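Local coordinates for protein vibralactone Cyclase (Boreostereum vibrans, PDB 6KD0) that probably catalyses, with an alpha/beta hydrolase fold, the cyclization that forms the fused bicyclic beta-lactone of vibralactone, at residues 54-64 against 116-124; 201-209 against 326-337. All blocks are in the same frame, centred on the assembly; numbering follows the deposited sequence.

Overall arrangement
Contacts 1 and 2 sample, at different depths, the layering of helices on a central mixed sheet in this alpha/beta hydrolase. Contact 1 comes first along the chain and is complete before contact 2 begins. It sets the connection between helix 35-54 and strand 64-73, an outermost strand of the sheet, against helix 115-125; the centre of the contact lies about 20 Å from that of the chain. Contact 2 lies deeper, about 9 Å from the chain centre, where helix 321-338 covers strand 203-207. The two centres are about 18 Å apart, yet the contacts meet: Ile121 packs on Ile331, Gln327 and Met334. The helices of both contacts are thus neighbours, linking the rim of the fold to its core.

Contact 1 (54-64 against 116-124); sequences LEPSLPSEDRY and YDLRIICDK
The connection that leads from helix 35-54 into the edge strand 64-73 of this alpha/beta hydrolase lies along helix 115-125, with Leu58 set over the ring of Tyr116. Leu58 CD1 makes a CH-pi contact 4.0 Å from the ring centroid and 16° off its normal, while CD2 reaches back to Tyr116 CG. At the ring's edge Leu54 CB approaches; Leu54 CD2 lies 3.6 Å from Asp117 OD1, of a carboxylate salt-bridged to Arg318, and Leu54 CG 3.9 Å from Ile120 CD1. Pro59 follows, its CD on Ile120 CG1 and its CG 3.6 Å from Arg119 O. Arg119 runs past Tyr64 with its CB over one ring face, and the extended chain carries NH1 to donate to Tyr64 OH at 2.9 Å, close to the guanidinium plane; Asp115 takes a salt bridge from NH2 of the same group. Farther along, Arg63 NE meets Asp123 OD1 at 2.9 Å on the syn side, tilted out of the carboxylate plane, the guanidinium and carboxylate planes 85° apart. A water joins Arg63 NH2 to Asp123 O beside this salt bridge. Away from the connection, Leu118 of helix 115-125 packs on strands 76-85 and 128-132, and Ile121 on helix 321-338.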
loop_
_atom_site.group_PDB
_atom_site.type_symbol
_atom_site.label_atom_id
_atom_site.label_comp_id
_atom_site.label_asym_id
_atom_site.label_seq_id
_atom_site.Cartn_x
_atom_site.Cartn_y
_atom_site.Cartn_z
ATOM N N LEU A 54 5.095 1.881 -18.714
ATOM C CA LEU A 54 5.287 3.184 -18.086
ATOM C C LEU A 54 6.461 3.960 -18.667
ATOM O O LEU A 54 6.519 5.180 -18.483
ATOM C CB LEU A 54 5.519 3.013 -16.588
ATOM C CG LEU A 54 4.466 3.395 -15.551
ATOM C CD1 LEU A 54 3.077 3.521 -16.105
ATOM C CD2 LEU A 54 4.536 2.401 -14.376
ATOM N N GLU A 55 7.394 3.277 -19.343
ATOM C CA GLU A 55 8.608 3.909 -19.865
ATOM C C GLU A 55 8.367 5.225 -20.597
ATOM O O GLU A 55 9.082 6.197 -20.307
ATOM C CB GLU A 55 9.331 2.900 -20.769
ATOM C CG GLU A 55 10.606 3.412 -21.399
ATOM C CD GLU A 55 11.785 3.341 -20.455
ATOM O OE1 GLU A 55 12.564 4.318 -20.404
ATOM O OE2 GLU A 55 11.941 2.304 -19.772
ATOM N N PRO A 56 7.399 5.345 -21.519
ATOM C CA PRO A 56 7.198 6.637 -22.202
ATOM C C PRO A 56 6.648 7.737 -21.317
ATOM O O PRO A 56 6.670 8.893 -21.741
ATOM C CB PRO A 56 6.199 6.312 -23.322
ATOM C CG PRO A 56 6.098 4.838 -23.384
ATOM C CD PRO A 56 6.522 4.296 -22.074
ATOM N N SER A 57 6.136 7.425 -20.129
ATOM C CA SER A 57 5.636 8.422 -19.200
ATOM C C SER A 57 6.678 8.851 -18.175
ATOM O O SER A 57 6.394 9.741 -17.374
ATOM C CB SER A 57 4.398 7.899 -18.472
ATOM O OG SER A 57 3.399 7.525 -19.395
ATOM N N LEU A 58 7.863 8.252 -18.174
ATOM C CA LEU A 58 8.881 8.655 -17.212
ATOM C C LEU A 58 9.280 10.108 -17.471
ATOM O O LEU A 58 9.350 10.533 -18.632
ATOM C CB LEU A 58 10.113 7.760 -17.313
ATOM C CG LEU A 58 10.080 6.315 -16.804
ATOM C CD1 LEU A 58 11.445 5.675 -17.016
ATOM C CD2 LEU A 58 9.693 6.225 -15.340
ATOM N N PRO A 59 9.549 10.894 -16.429
ATOM C CA PRO A 59 10.088 12.235 -16.656
ATOM C C PRO A 59 11.485 12.161 -17.252
ATOM O O PRO A 59 12.213 11.173 -17.107
ATOM C CB PRO A 59 10.120 12.874 -15.260
ATOM C CG PRO A 59 9.889 11.775 -14.269
ATOM C CD PRO A 59 9.418 10.553 -14.998
ATOM N N SER A 60 11.854 13.251 -17.929
ATOM C CA SER A 60 13.232 13.457 -18.360
ATOM C C SER A 60 14.177 13.231 -17.194
ATOM O O SER A 60 13.839 13.513 -16.042
ATOM C CB SER A 60 13.412 14.881 -18.895
ATOM O OG SER A 60 12.348 15.248 -19.736
ATOM N N GLU A 61 15.364 12.715 -17.499
ATOM C CA GLU A 61 16.310 12.359 -16.450
ATOM C C GLU A 61 16.827 13.576 -15.704
ATOM O O GLU A 61 17.326 13.433 -14.586
ATOM C CB GLU A 61 17.476 11.562 -17.040
ATOM C CG GLU A 61 17.064 10.188 -17.562
ATOM C CD GLU A 61 18.215 9.414 -18.192
ATOM O OE1 GLU A 61 19.267 10.035 -18.484
ATOM O OE2 GLU A 61 18.052 8.188 -18.403
ATOM N N ASP A 62 16.711 14.772 -16.285
ATOM C CA ASP A 62 17.119 15.978 -15.577
ATOM C C ASP A 62 16.151 16.366 -14.466
ATOM O O ASP A 62 16.494 17.210 -13.630
ATOM C CB ASP A 62 17.233 17.145 -16.553
ATOM C CG ASP A 62 15.961 17.352 -17.342
ATOM O OD1 ASP A 62 15.695 16.523 -18.234
ATOM O OD2 ASP A 62 15.215 18.310 -17.054
ATOM N N ARG A 63 14.951 15.793 -14.440
ATOM C CA ARG A 63 13.892 16.282 -13.569
ATOM C C ARG A 63 13.818 15.540 -12.238
ATOM O O ARG A 63 13.028 15.927 -11.368
ATOM C CB ARG A 63 12.549 16.192 -14.296
ATOM C CG ARG A 63 12.443 17.147 -15.498
ATOM C CD ARG A 63 11.040 17.165 -16.074
ATOM N NE ARG A 63 10.095 17.856 -15.203
ATOM C CZ ARG A 63 9.874 19.166 -15.218
ATOM N NH1 ARG A 63 10.536 19.942 -16.065
ATOM N NH2 ARG A 63 9.000 19.698 -14.382
ATOM N N TYR A 64 14.615 14.495 -12.056
ATOM C CA TYR A 64 14.638 13.794 -10.780
ATOM C C TYR A 64 15.965 13.066 -10.661
ATOM O O TYR A 64 16.636 12.795 -11.655
ATOM C CB TYR A 64 13.475 12.804 -10.664
ATOM C CG TYR A 64 13.648 11.618 -11.580
ATOM C CD1 TYR A 64 13.261 11.693 -12.911
ATOM C CD2 TYR A 64 14.232 10.434 -11.131
ATOM C CE1 TYR A 64 13.434 10.619 -13.763
ATOM C CE2 TYR A 64 14.412 9.354 -11.978
ATOM C CZ TYR A 64 14.004 9.452 -13.286
ATOM O OH TYR A 64 14.179 8.390 -14.149
ATOM N N TYR A 116 9.163 2.852 -11.211
ATOM C CA TYR A 116 8.758 3.812 -12.236
ATOM C C TYR A 116 7.625 4.698 -11.741
ATOM O O TYR A 116 7.666 5.924 -11.927
ATOM C CB TYR A 116 8.362 3.092 -13.527
ATOM C CG TYR A 116 9.554 2.633 -14.351
ATOM C CD1 TYR A 116 10.811 2.468 -13.771
ATOM C CD2 TYR A 116 9.417 2.348 -15.698
ATOM C CE1 TYR A 116 11.903 2.039 -14.519
ATOM C CE2 TYR A 116 10.495 1.930 -16.456
ATOM C CZ TYR A 116 11.730 1.775 -15.866
ATOM O OH TYR A 116 12.786 1.352 -16.619
ATOM N N ASP A 117 6.637 4.112 -11.048
ATOM C CA ASP A 117 5.524 4.930 -10.580
ATOM C C ASP A 117 6.036 6.055 -9.690
ATOM O O ASP A 117 5.617 7.208 -9.834
ATOM C CB ASP A 117 4.509 4.073 -9.825
ATOM C CG ASP A 117 3.474 3.429 -10.743
ATOM O OD1 ASP A 117 2.989 4.110 -11.663
ATOM O OD2 ASP A 117 3.145 2.238 -10.547
ATOM N N LEU A 118 7.009 5.754 -8.818
ATOM C CA LEU A 118 7.483 6.778 -7.889
ATOM C C LEU A 118 8.369 7.806 -8.599
ATOM O O LEU A 118 8.314 8.995 -8.251
ATOM C CB LEU A 118 8.217 6.139 -6.705
ATOM C CG LEU A 118 7.306 5.334 -5.755
ATOM C CD1 LEU A 118 8.100 4.673 -4.634
ATOM C CD2 LEU A 118 6.186 6.207 -5.159
ATOM N N ARG A 119 9.146 7.386 -9.613
ATOM C CA ARG A 119 9.851 8.368 -10.433
ATOM C C ARG A 119 8.854 9.361 -11.000
ATOM O O ARG A 119 9.077 10.579 -10.975
ATOM C CB ARG A 119 10.615 7.694 -11.572
ATOM C CG ARG A 119 11.820 6.896 -11.165
ATOM C CD ARG A 119 12.323 6.116 -12.363
ATOM N NE ARG A 119 13.185 5.004 -11.990
ATOM C CZ ARG A 119 14.408 4.811 -12.475
ATOM N NH1 ARG A 119 14.929 5.667 -13.357
ATOM N NH2 ARG A 119 15.100 3.764 -12.090
ATOM N N ILE A 120 7.718 8.847 -11.484
ATOM C CA ILE A 120 6.716 9.729 -12.059
ATOM C C ILE A 120 6.141 10.634 -10.979
ATOM O O ILE A 120 6.102 11.868 -11.135
ATOM C CB ILE A 120 5.641 8.885 -12.764
ATOM C CG1 ILE A 120 6.289 8.186 -13.964
ATOM C CG2 ILE A 120 4.445 9.741 -13.161
ATOM C CD1 ILE A 120 5.526 7.023 -14.494
ATOM N N ILE A 121 5.806 10.047 -9.821
ATOM C CA ILE A 121 5.048 10.780 -8.813
ATOM C C ILE A 121 5.906 11.879 -8.217
ATOM O O ILE A 121 5.439 13.006 -8.009
ATOM C CB ILE A 121 4.509 9.823 -7.728
ATOM C CG1 ILE A 121 3.259 9.092 -8.234
ATOM C CG2 ILE A 121 4.220 10.591 -6.430
ATOM C CD1 ILE A 121 2.803 7.950 -7.354
ATOM N N CYS A 122 7.184 11.582 -7.965
ATOM C CA CYS A 122 8.055 12.587 -7.368
ATOM C C CYS A 122 8.162 13.809 -8.270
ATOM O O CYS A 122 8.169 14.941 -7.778
ATOM C CB CYS A 122 9.423 11.984 -7.040
ATOM S SG CYS A 122 10.760 12.159 -8.245
ATOM N N ASP A 123 8.140 13.606 -9.592
ATOM C CA ASP A 123 8.164 14.753 -10.499
ATOM C C ASP A 123 6.797 15.421 -10.568
ATOM O O ASP A 123 6.704 16.656 -10.557
ATOM C CB ASP A 123 8.634 14.291 -11.879
ATOM C CG ASP A 123 8.511 15.361 -12.945
ATOM O OD1 ASP A 123 9.240 16.370 -12.857
ATOM O OD2 ASP A 123 7.699 15.169 -13.878
ATOM N N LYS A 124 5.723 14.624 -10.587
ATOM C CA LYS A 124 4.394 15.195 -10.775
ATOM C C LYS A 124 3.975 16.011 -9.565
ATOM O O LYS A 124 3.410 17.094 -9.712
ATOM C CB LYS A 124 3.380 14.091 -11.060
ATOM C CG LYS A 124 1.927 14.545 -10.993
ATOM C CD LYS A 124 1.229 14.385 -12.328
ATOM C CE LYS A 124 -0.128 15.098 -12.326
ATOM N NZ LYS A 124 -0.114 16.279 -13.237
HETATM O O HOH W 1 10.921 17.323 -11.206
HETATM O O HOH W 2 6.910 18.755 -12.810
#

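Contact 2 (201-209 against 326-337); sequences LTGQLVQYP and FQEETIEGMSWL
Leu205 and Leu337 touch where strand 203-207 runs nearly antiparallel to helix 326-337, their axes 166° apart and 8.4 Å at closest approach. Leu337 CD1 lies 4.0 Å from Leu205 CB and closer still, 3.4 Å, to Gln204 O; its other methyl spreads over Gly203 CA, where a side chain on the glycine would collide with the leucine. Leu205 sends CD1 onto the helix backbone, 3.4 Å from Thr330 O and alongside Met334 CG, its CG swung opposite the backbone N (chi1 -174°). Toward the end of the strand the contact becomes polar. Gln207 stretches out beyond CG and crosses Thr330 at about a right angle, giving a weak, bent hydrogen bond from NE2 to OG1 at 2.8 Å. The same amide comes to the edge of the Phe326 ring, NE2 3.5 Å from CE1, with the two planes 54° apart. Phe326 CZ in turn meets the edge of the Tyr208 ring at CE2, 3.7 Å away. Thr330 OG1 donates to Phe326 O, which also accepts from Thr330 N on the opposite face of the carbonyl plane. Replacing Thr330 by alanine would probably leave Gln207 NE2 without its helix acceptor and Phe326 O with one donor fewer, the amide turning more easily. The buried carboxamide is held on both sides: OE1 accepts from Gln176, while NE2 is shared, weakly, between Thr330 and a water that also donates to Gln327 OE1. Such division implies limited rotation without any one strong bond on the NE2 side, next to Tyr208, whose ring meets His311 of the probable Ser-His-Asp triad.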
loop_
_atom_site.group_PDB
_atom_site.type_symbol
_atom_site.label_atom_id
_atom_site.label_comp_id
_atom_site.label_asym_id
_atom_site.label_seq_id
_atom_site.Cartn_x
_atom_site.Cartn_y
_atom_site.Cartn_z
ATOM N N LEU A 201 3.049 12.222 10.986
ATOM C CA LEU A 201 2.408 11.935 9.711
ATOM C C LEU A 201 1.283 12.935 9.489
ATOM O O LEU A 201 0.550 13.269 10.423
ATOM C CB LEU A 201 1.857 10.509 9.704
ATOM C CG LEU A 201 2.906 9.401 9.611
ATOM C CD1 LEU A 201 2.241 8.028 9.781
ATOM C CD2 LEU A 201 3.624 9.459 8.265
ATOM N N THR A 202 1.150 13.434 8.259
ATOM C CA THR A 202 0.050 14.335 7.938
ATOM C C THR A 202 -1.005 13.697 7.039
ATOM O O THR A 202 -1.990 14.357 6.705
ATOM C CB THR A 202 0.574 15.621 7.285
ATOM O OG1 THR A 202 1.192 15.310 6.026
ATOM C CG2 THR A 202 1.609 16.273 8.180
ATOM N N GLY A 203 -0.830 12.445 6.640
ATOM C CA GLY A 203 -1.808 11.810 5.786
ATOM C C GLY A 203 -1.417 10.377 5.514
ATOM O O GLY A 203 -0.263 9.975 5.702
ATOM N N GLN A 204 -2.401 9.611 5.066
ATOM C CA GLN A 204 -2.172 8.212 4.762
ATOM C C GLN A 204 -3.041 7.767 3.599
ATOM O O GLN A 204 -4.240 8.042 3.576
ATOM C CB GLN A 204 -2.465 7.330 5.973
ATOM C CG GLN A 204 -2.372 5.859 5.649
ATOM C CD GLN A 204 -2.177 5.044 6.893
ATOM O OE1 GLN A 204 -2.747 5.360 7.937
ATOM N NE2 GLN A 204 -1.356 4.005 6.807
ATOM N N LEU A 205 -2.441 7.050 2.654
ATOM C CA LEU A 205 -3.159 6.467 1.529
ATOM C C LEU A 205 -2.930 4.969 1.550
ATOM O O LEU A 205 -1.786 4.527 1.686
ATOM C CB LEU A 205 -2.675 7.044 0.194
ATOM C CG LEU A 205 -3.460 6.608 -1.052
ATOM C CD1 LEU A 205 -3.475 7.738 -2.072
ATOM C CD2 LEU A 205 -2.883 5.342 -1.684
ATOM N N VAL A 206 -4.000 4.186 1.404
ATOM C CA VAL A 206 -3.813 2.745 1.263
ATOM C C VAL A 206 -4.684 2.218 0.131
ATOM O O VAL A 206 -5.752 2.760 -0.179
ATOM C CB VAL A 206 -4.084 1.964 2.577
ATOM C CG1 VAL A 206 -3.127 2.411 3.672
ATOM C CG2 VAL A 206 -5.515 2.137 3.015
ATOM N N GLN A 207 -4.214 1.146 -0.493
ATOM C CA GLN A 207 -4.959 0.482 -1.554
ATOM C C GLN A 207 -5.213 -0.953 -1.123
ATOM O O GLN A 207 -4.260 -1.705 -0.899
ATOM C CB GLN A 207 -4.192 0.518 -2.881
ATOM C CG GLN A 207 -3.677 1.900 -3.285
ATOM C CD GLN A 207 -2.637 1.845 -4.398
ATOM O OE1 GLN A 207 -1.755 0.984 -4.394
ATOM N NE2 GLN A 207 -2.720 2.778 -5.347
ATOM N N TYR A 208 -6.494 -1.324 -1.018
ATOM C CA TYR A 208 -6.999 -2.678 -0.780
ATOM C C TYR A 208 -6.132 -3.502 0.176
ATOM O O TYR A 208 -5.695 -4.592 -0.197
ATOM C CB TYR A 208 -7.187 -3.404 -2.136
ATOM C CG TYR A 208 -6.097 -3.225 -3.203
ATOM C CD1 TYR A 208 -4.924 -3.964 -3.165
ATOM C CD2 TYR A 208 -6.258 -2.330 -4.270
ATOM C CE1 TYR A 208 -3.934 -3.820 -4.129
ATOM C CE2 TYR A 208 -5.261 -2.172 -5.238
ATOM C CZ TYR A 208 -4.107 -2.925 -5.165
ATOM O OH TYR A 208 -3.091 -2.800 -6.100
ATOM N N PRO A 209 -5.887 -3.045 1.410
ATOM C CA PRO A 209 -5.012 -3.806 2.359
ATOM C C PRO A 209 -5.763 -4.916 3.071
ATOM O O PRO A 209 -6.973 -4.798 3.313
ATOM C CB PRO A 209 -4.586 -2.729 3.374
ATOM C CG PRO A 209 -5.807 -1.812 3.420
ATOM C CD PRO A 209 -6.256 -1.722 1.962
ATOM N N PHE A 326 -7.199 4.415 -12.103
ATOM C CA PHE A 326 -6.838 4.035 -10.738
ATOM C C PHE A 326 -5.526 4.694 -10.307
ATOM O O PHE A 326 -5.420 5.238 -9.199
ATOM C CB PHE A 326 -6.750 2.504 -10.637
ATOM C CG PHE A 326 -6.669 1.980 -9.210
ATOM C CD1 PHE A 326 -5.473 2.014 -8.500
ATOM C CD2 PHE A 326 -7.790 1.444 -8.594
ATOM C CE1 PHE A 326 -5.403 1.527 -7.177
ATOM C CE2 PHE A 326 -7.730 0.953 -7.286
ATOM C CZ PHE A 326 -6.538 0.996 -6.585
ATOM N N GLN A 327 -4.511 4.666 -11.170
ATOM C CA GLN A 327 -3.253 5.311 -10.778
ATOM C C GLN A 327 -3.408 6.829 -10.692
ATOM O O GLN A 327 -2.854 7.466 -9.779
ATOM C CB GLN A 327 -2.113 4.942 -11.721
ATOM C CG GLN A 327 -0.759 5.481 -11.249
ATOM C CD GLN A 327 -0.298 4.885 -9.916
ATOM O OE1 GLN A 327 -0.824 3.870 -9.450
ATOM N NE2 GLN A 327 0.702 5.506 -9.313
ATOM N N GLU A 328 -4.182 7.420 -11.611
ATOM C CA GLU A 328 -4.427 8.862 -11.570
ATOM C C GLU A 328 -5.143 9.263 -10.289
ATOM O O GLU A 328 -4.823 10.292 -9.686
ATOM C CB GLU A 328 -5.245 9.299 -12.786
ATOM C CG GLU A 328 -4.488 9.251 -14.108
ATOM C CD GLU A 328 -5.424 9.361 -15.315
ATOM O OE1 GLU A 328 -6.607 9.727 -15.117
ATOM O OE2 GLU A 328 -4.983 9.076 -16.453
ATOM N N GLU A 329 -6.116 8.462 -9.855
ATOM C CA GLU A 329 -6.830 8.759 -8.619
ATOM C C GLU A 329 -5.969 8.495 -7.385
ATOM O O GLU A 329 -6.138 9.173 -6.362
ATOM C CB GLU A 329 -8.126 7.960 -8.556
ATOM C CG GLU A 329 -8.953 8.268 -7.304
ATOM C CD GLU A 329 -10.439 8.028 -7.505
ATOM O OE1 GLU A 329 -11.242 8.562 -6.698
ATOM O OE2 GLU A 329 -10.800 7.297 -8.461
ATOM N N THR A 330 -5.044 7.528 -7.459
ATOM C CA THR A 330 -4.027 7.386 -6.416
ATOM C C THR A 330 -3.261 8.690 -6.252
ATOM O O THR A 330 -3.090 9.207 -5.134
ATOM C CB THR A 330 -3.047 6.251 -6.766
ATOM O OG1 THR A 330 -3.735 4.993 -6.795
ATOM C CG2 THR A 330 -1.907 6.185 -5.737
ATOM N N ILE A 331 -2.789 9.234 -7.371
ATOM C CA ILE A 331 -1.999 10.459 -7.338
ATOM C C ILE A 331 -2.842 11.639 -6.862
ATOM O O ILE A 331 -2.352 12.506 -6.126
ATOM C CB ILE A 331 -1.364 10.712 -8.718
ATOM C CG1 ILE A 331 -0.332 9.617 -9.017
ATOM C CG2 ILE A 331 -0.738 12.088 -8.764
ATOM C CD1 ILE A 331 0.210 9.663 -10.435
ATOM N N GLU A 332 -4.126 11.669 -7.238
ATOM C CA GLU A 332 -5.039 12.719 -6.772
ATOM C C GLU A 332 -5.281 12.622 -5.270
ATOM O O GLU A 332 -5.406 13.645 -4.586
ATOM C CB GLU A 332 -6.376 12.640 -7.510
ATOM C CG GLU A 332 -6.427 13.334 -8.863
ATOM C CD GLU A 332 -7.730 13.043 -9.609
ATOM O OE1 GLU A 332 -7.794 13.326 -10.832
ATOM O OE2 GLU A 332 -8.690 12.536 -8.970
ATOM N N GLY A 333 -5.382 11.403 -4.740
ATOM C CA GLY A 333 -5.517 11.245 -3.298
ATOM C C GLY A 333 -4.270 11.694 -2.560
ATOM O O GLY A 333 -4.344 12.349 -1.515
ATOM N N MET A 334 -3.102 11.351 -3.100
ATOM C CA MET A 334 -1.862 11.911 -2.565
ATOM C C MET A 334 -1.897 13.435 -2.570
ATOM O O MET A 334 -1.483 14.079 -1.599
ATOM C CB MET A 334 -0.664 11.415 -3.362
ATOM C CG MET A 334 -0.413 9.915 -3.198
ATOM S SD MET A 334 0.961 9.315 -4.183
ATOM C CE MET A 334 1.106 7.651 -3.485
ATOM N N SER A 335 -2.321 14.026 -3.687
ATOM C CA SER A 335 -2.370 15.482 -3.775
ATOM C C SER A 335 -3.310 16.060 -2.735
ATOM O O SER A 335 -3.007 17.094 -2.140
ATOM C CB SER A 335 -2.785 15.916 -5.177
ATOM O OG SER A 335 -1.654 15.897 -6.013
ATOM N N TRP A 336 -4.454 15.403 -2.500
ATOM C CA TRP A 336 -5.365 15.832 -1.445
ATOM C C TRP A 336 -4.664 15.824 -0.099
ATOM O O TRP A 336 -4.679 16.821 0.633
ATOM C CB TRP A 336 -6.602 14.936 -1.418
ATOM C CG TRP A 336 -7.490 15.179 -0.234
ATOM C CD1 TRP A 336 -8.118 16.349 0.102
ATOM C CD2 TRP A 336 -7.832 14.231 0.785
ATOM N NE1 TRP A 336 -8.844 16.180 1.263
ATOM C CE2 TRP A 336 -8.682 14.892 1.704
ATOM C CE3 TRP A 336 -7.510 12.889 1.002
ATOM C CZ2 TRP A 336 -9.209 14.252 2.829
ATOM C CZ3 TRP A 336 -8.023 12.252 2.120
ATOM C CH2 TRP A 336 -8.874 12.938 3.019
ATOM N N LEU A 337 -3.997 14.715 0.226
ATOM C CA LEU A 337 -3.309 14.625 1.509
ATOM C C LEU A 337 -2.216 15.684 1.644
ATOM O O LEU A 337 -2.079 16.318 2.696
ATOM C CB LEU A 337 -2.737 13.222 1.684
ATOM C CG LEU A 337 -3.804 12.132 1.765
ATOM C CD1 LEU A 337 -3.160 10.727 1.700
ATOM C CD2 LEU A 337 -4.638 12.286 3.032
HETATM O O HOH W 3 0.237 16.955 4.216
HETATM O O HOH W 4 -0.132 2.335 -7.287
#